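Local coordinates for protein inositol-3-phosphate synthase (Caenorhabditis elegans, PDB 1VKO) that belongs to the inositol-phosphate synthase family, built on a Rossmann-type dinucleotide-binding domain, and holds NAD and pyrophosphate in adjoining pockets, at residues G322-S327 and R371-S376. Sequence-based numbering, arbitrary orientation.
Sequences GDDFKS and RSKEIS. With NAD (nicotinamide-adenine-dinucleotide), chain G; POP (pyrophosphate 2-), chain H.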
loop_
_atom_site.group_PDB
_atom_site.type_symbol
_atom_site.label_atom_id
_atom_site.label_comp_id
_atom_site.label_asym_id
_atom_site.label_seq_id
_atom_site.Cartn_x
_atom_site.Cartn_y
_atom_site.Cartn_z
ATOM N N GLY A 322 18.024 -26.313 10.478
ATOM C CA GLY A 322 17.575 -25.754 9.191
ATOM C C GLY A 322 16.066 -25.872 9.030
ATOM O O GLY A 322 15.390 -26.386 9.915
ATOM N N ASP A 323 15.512 -25.397 7.915
ATOM C CA ASP A 323 16.278 -24.814 6.850
ATOM C C ASP A 323 15.748 -23.421 6.577
ATOM O O ASP A 323 14.518 -23.210 6.566
ATOM C CB ASP A 323 16.062 -25.630 5.579
ATOM C CG ASP A 323 16.532 -27.044 5.694
ATOM O OD1 ASP A 323 17.583 -27.339 6.359
ATOM O OD2 ASP A 323 15.946 -27.950 5.080
ATOM N N ASP A 324 16.668 -22.489 6.330
ATOM C CA ASP A 324 16.386 -21.219 5.638
ATOM C C ASP A 324 15.935 -20.124 6.605
ATOM O O ASP A 324 14.837 -20.222 7.199
ATOM C CB ASP A 324 15.370 -21.445 4.508
ATOM C CG ASP A 324 15.388 -20.351 3.443
ATOM O OD1 ASP A 324 16.392 -19.611 3.311
ATOM O OD2 ASP A 324 14.431 -20.193 2.653
ATOM N N PHE A 325 16.777 -19.085 6.747
ATOM C CA PHE A 325 16.506 -17.986 7.653
ATOM C C PHE A 325 15.128 -17.498 7.456
ATOM O O PHE A 325 14.649 -17.320 6.317
ATOM C CB PHE A 325 17.439 -16.783 7.435
ATOM C CG PHE A 325 18.914 -17.095 7.543
ATOM C CD1 PHE A 325 19.435 -17.731 8.664
ATOM C CD2 PHE A 325 19.792 -16.714 6.536
ATOM C CE1 PHE A 325 20.826 -17.995 8.755
ATOM C CE2 PHE A 325 21.181 -16.986 6.640
ATOM C CZ PHE A 325 21.657 -17.622 7.743
ATOM N N LYS A 326 14.470 -17.271 8.577
ATOM C CA LYS A 326 13.174 -16.666 8.553
ATOM C C LYS A 326 13.310 -15.234 8.998
ATOM O O LYS A 326 13.163 -14.911 10.190
ATOM C CB LYS A 326 12.252 -17.444 9.451
ATOM C CG LYS A 326 10.879 -16.982 9.365
ATOM C CD LYS A 326 10.248 -17.189 10.713
ATOM C CE LYS A 326 9.666 -18.554 10.840
ATOM N NZ LYS A 326 8.882 -18.662 12.095
ATOM N N SER A 327 13.612 -14.374 8.034
ATOM C CA SER A 327 14.060 -13.023 8.347
ATOM C C SER A 327 12.971 -11.918 8.228
ATOM O O SER A 327 12.912 -11.009 9.085
ATOM C CB SER A 327 15.301 -12.676 7.505
ATOM O OG SER A 327 15.057 -12.807 6.103
ATOM N N ARG A 371 13.209 -22.548 -6.984
ATOM C CA ARG A 371 12.456 -23.663 -6.369
ATOM C C ARG A 371 12.839 -23.919 -4.898
ATOM O O ARG A 371 11.939 -23.929 -4.039
ATOM C CB ARG A 371 12.534 -24.980 -7.171
ATOM C CG ARG A 371 11.253 -25.370 -7.929
ATOM C CD ARG A 371 10.219 -26.217 -7.131
ATOM N NE ARG A 371 8.967 -25.484 -6.880
ATOM C CZ ARG A 371 7.884 -25.970 -6.252
ATOM N NH1 ARG A 371 7.848 -27.217 -5.778
ATOM N NH2 ARG A 371 6.815 -25.193 -6.096
ATOM N N SER A 372 14.144 -24.119 -4.607
ATOM C CA SER A 372 14.612 -24.297 -3.217
ATOM C C SER A 372 13.819 -23.341 -2.307
ATOM O O SER A 372 13.148 -23.763 -1.351
ATOM C CB SER A 372 16.125 -23.985 -3.071
ATOM O OG SER A 372 16.993 -24.968 -3.626
ATOM N N LYS A 373 13.899 -22.046 -2.624
ATOM C CA LYS A 373 13.281 -20.960 -1.834
ATOM C C LYS A 373 11.735 -20.881 -1.862
ATOM O O LYS A 373 11.105 -20.730 -0.801
ATOM C CB LYS A 373 13.888 -19.612 -2.249
ATOM C CG LYS A 373 13.431 -18.457 -1.390
ATOM C CD LYS A 373 14.166 -18.394 -0.038
ATOM C CE LYS A 373 15.635 -18.000 -0.208
ATOM N NZ LYS A 373 16.299 -18.188 1.109
ATOM N N GLU A 374 11.134 -20.935 -3.059
ATOM C CA GLU A 374 9.661 -21.044 -3.209
ATOM C C GLU A 374 9.001 -22.063 -2.270
ATOM O O GLU A 374 8.026 -21.730 -1.598
ATOM C CB GLU A 374 9.273 -21.376 -4.656
ATOM C CG GLU A 374 7.762 -21.421 -4.928
ATOM C CD GLU A 374 7.462 -21.667 -6.398
ATOM O OE1 GLU A 374 8.119 -22.565 -6.985
ATOM O OE2 GLU A 374 6.596 -20.953 -6.977
ATOM N N ILE A 375 9.520 -23.295 -2.241
ATOM C CA ILE A 375 8.990 -24.363 -1.367
ATOM C C ILE A 375 8.958 -23.960 0.119
ATOM O O ILE A 375 7.935 -24.155 0.785
ATOM C CB ILE A 375 9.773 -25.717 -1.545
ATOM C CG1 ILE A 375 9.651 -26.244 -2.985
ATOM C CG2 ILE A 375 9.305 -26.779 -0.487
ATOM C CD1 ILE A 375 10.355 -27.586 -3.240
ATOM N N SER A 376 10.077 -23.408 0.613
ATOM C CA SER A 376 10.255 -23.047 2.039
ATOM C C SER A 376 9.445 -21.820 2.460
ATOM O O SER A 376 8.991 -21.742 3.607
ATOM C CB SER A 376 11.740 -22.831 2.377
ATOM O OG SER A 376 12.199 -21.642 1.777
HETATM P PA NAD G . 25.424 -13.417 -0.909
HETATM O O1A NAD G . 25.586 -13.667 -2.331
HETATM O O2A NAD G . 25.774 -12.012 -0.635
HETATM O O5B NAD G . 26.328 -14.468 -0.138
HETATM C C5B NAD G . 26.701 -15.664 -0.755
HETATM C C4B NAD G . 28.205 -15.802 -0.606
HETATM O O4B NAD G . 28.523 -17.175 -0.587
HETATM C C3B NAD G . 28.953 -15.200 -1.761
HETATM O O3B NAD G . 30.129 -14.666 -1.174
HETATM C C2B NAD G . 29.402 -16.355 -2.611
HETATM O O2B NAD G . 30.750 -16.047 -2.959
HETATM C C1B NAD G . 29.428 -17.499 -1.602
HETATM N N9A NAD G . 29.290 -18.902 -2.069
HETATM C C8A NAD G . 28.524 -19.428 -3.065
HETATM N N7A NAD G . 28.759 -20.758 -3.123
HETATM C C5A NAD G . 29.662 -21.120 -2.193
HETATM C C6A NAD G . 30.281 -22.334 -1.847
HETATM N N6A NAD G . 30.072 -23.487 -2.502
HETATM N N1A NAD G . 31.207 -22.334 -0.835
HETATM C C2A NAD G . 31.545 -21.176 -0.198
HETATM N N3A NAD G . 30.965 -20.008 -0.578
HETATM C C4A NAD G . 30.027 -19.955 -1.548
HETATM O O3 NAD G . 23.930 -13.774 -0.393
HETATM P PN NAD G . 23.495 -13.424 1.098
HETATM O O1N NAD G . 24.736 -13.373 1.914
HETATM O O2N NAD G . 22.629 -12.244 1.036
HETATM O O5D NAD G . 22.716 -14.735 1.653
HETATM C C5D NAD G . 23.261 -16.032 1.483
HETATM C C4D NAD G . 22.225 -17.169 1.565
HETATM O O4D NAD G . 21.386 -16.991 2.680
HETATM C C3D NAD G . 21.307 -17.272 0.342
HETATM O O3D NAD G . 21.122 -18.626 0.035
HETATM C C2D NAD G . 19.973 -16.806 0.867
HETATM O O2D NAD G . 18.838 -17.398 0.255
HETATM C C1D NAD G . 20.054 -17.257 2.300
HETATM N N1N NAD G . 19.019 -16.508 3.004
HETATM C C2N NAD G . 19.091 -15.152 3.072
HETATM C C3N NAD G . 18.086 -14.466 3.718
HETATM C C7N NAD G . 18.397 -13.067 4.094
HETATM O O7N NAD G . 19.646 -12.582 3.638
HETATM N N7N NAD G . 17.532 -12.363 4.836
HETATM C C4N NAD G . 17.008 -15.146 4.316
HETATM C C5N NAD G . 16.945 -16.518 4.218
HETATM C C6N NAD G . 17.966 -17.205 3.543
HETATM P P1 POP H . 11.760 -13.743 4.251
HETATM O O1 POP H . 11.564 -13.890 5.753
HETATM O O2 POP H . 11.821 -12.279 3.883
HETATM O O3 POP H . 10.584 -14.381 3.527
HETATM O O POP H . 13.183 -14.424 3.830
HETATM P P2 POP H . 13.828 -14.500 2.333
HETATM O O4 POP H . 14.886 -13.407 2.224
HETATM O O5 POP H . 14.430 -15.886 2.140
HETATM O O6 POP H . 12.858 -14.270 1.169
#
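Lys373 and Asp324 form a salt bridge: Lys373 NZ lies 2.6 Å from Asp324 OD1, a short value to be treated as doubtful, since OD1 is modelled too near the nicotinamide. A second, weak bond of 3.1 Å runs from Lys373 NZ to Asp324 OD2. Lys373 NZ also donates to NAD O2D (2.8 Å) and to POP O5 (3.1 Å), so one nitrogen links the carboxylate, the ribose hydroxyl and the pyrophosphate. The Lys373 chain reaches this point by bending at CB-CG and CG-CD (chi2 79°, chi3 69°), and it crosses the Asp324 side chain at about a right angle. Ser376 OG stands 2.8 Å from Asp324 OD2 and 2.9 Å from Lys373 O; the hydroxyl has a single proton, so either oxygen may receive it. The loop 322-327 follows strand 320-321, the last of the parallel sheet of the Rossmann-type domain, and helix 367-378 lies beside it. The contact lies at the nicotinamide end of the NAD pocket. There Ser327 OG accepts a bond from the carboxamide N7N of NAD (2.8 Å, N-H...O angle 153°). Phe325 packs beside the nicotinamide, its CB 3.3 Å from NAD C5N, while Leu447, Ile448 and Leu451 of helix 440-458 touch its side chain. Lys484 also bonds the pyrophosphate and Phe325 O, and Pro301 packs against both Asp324 and Lys373.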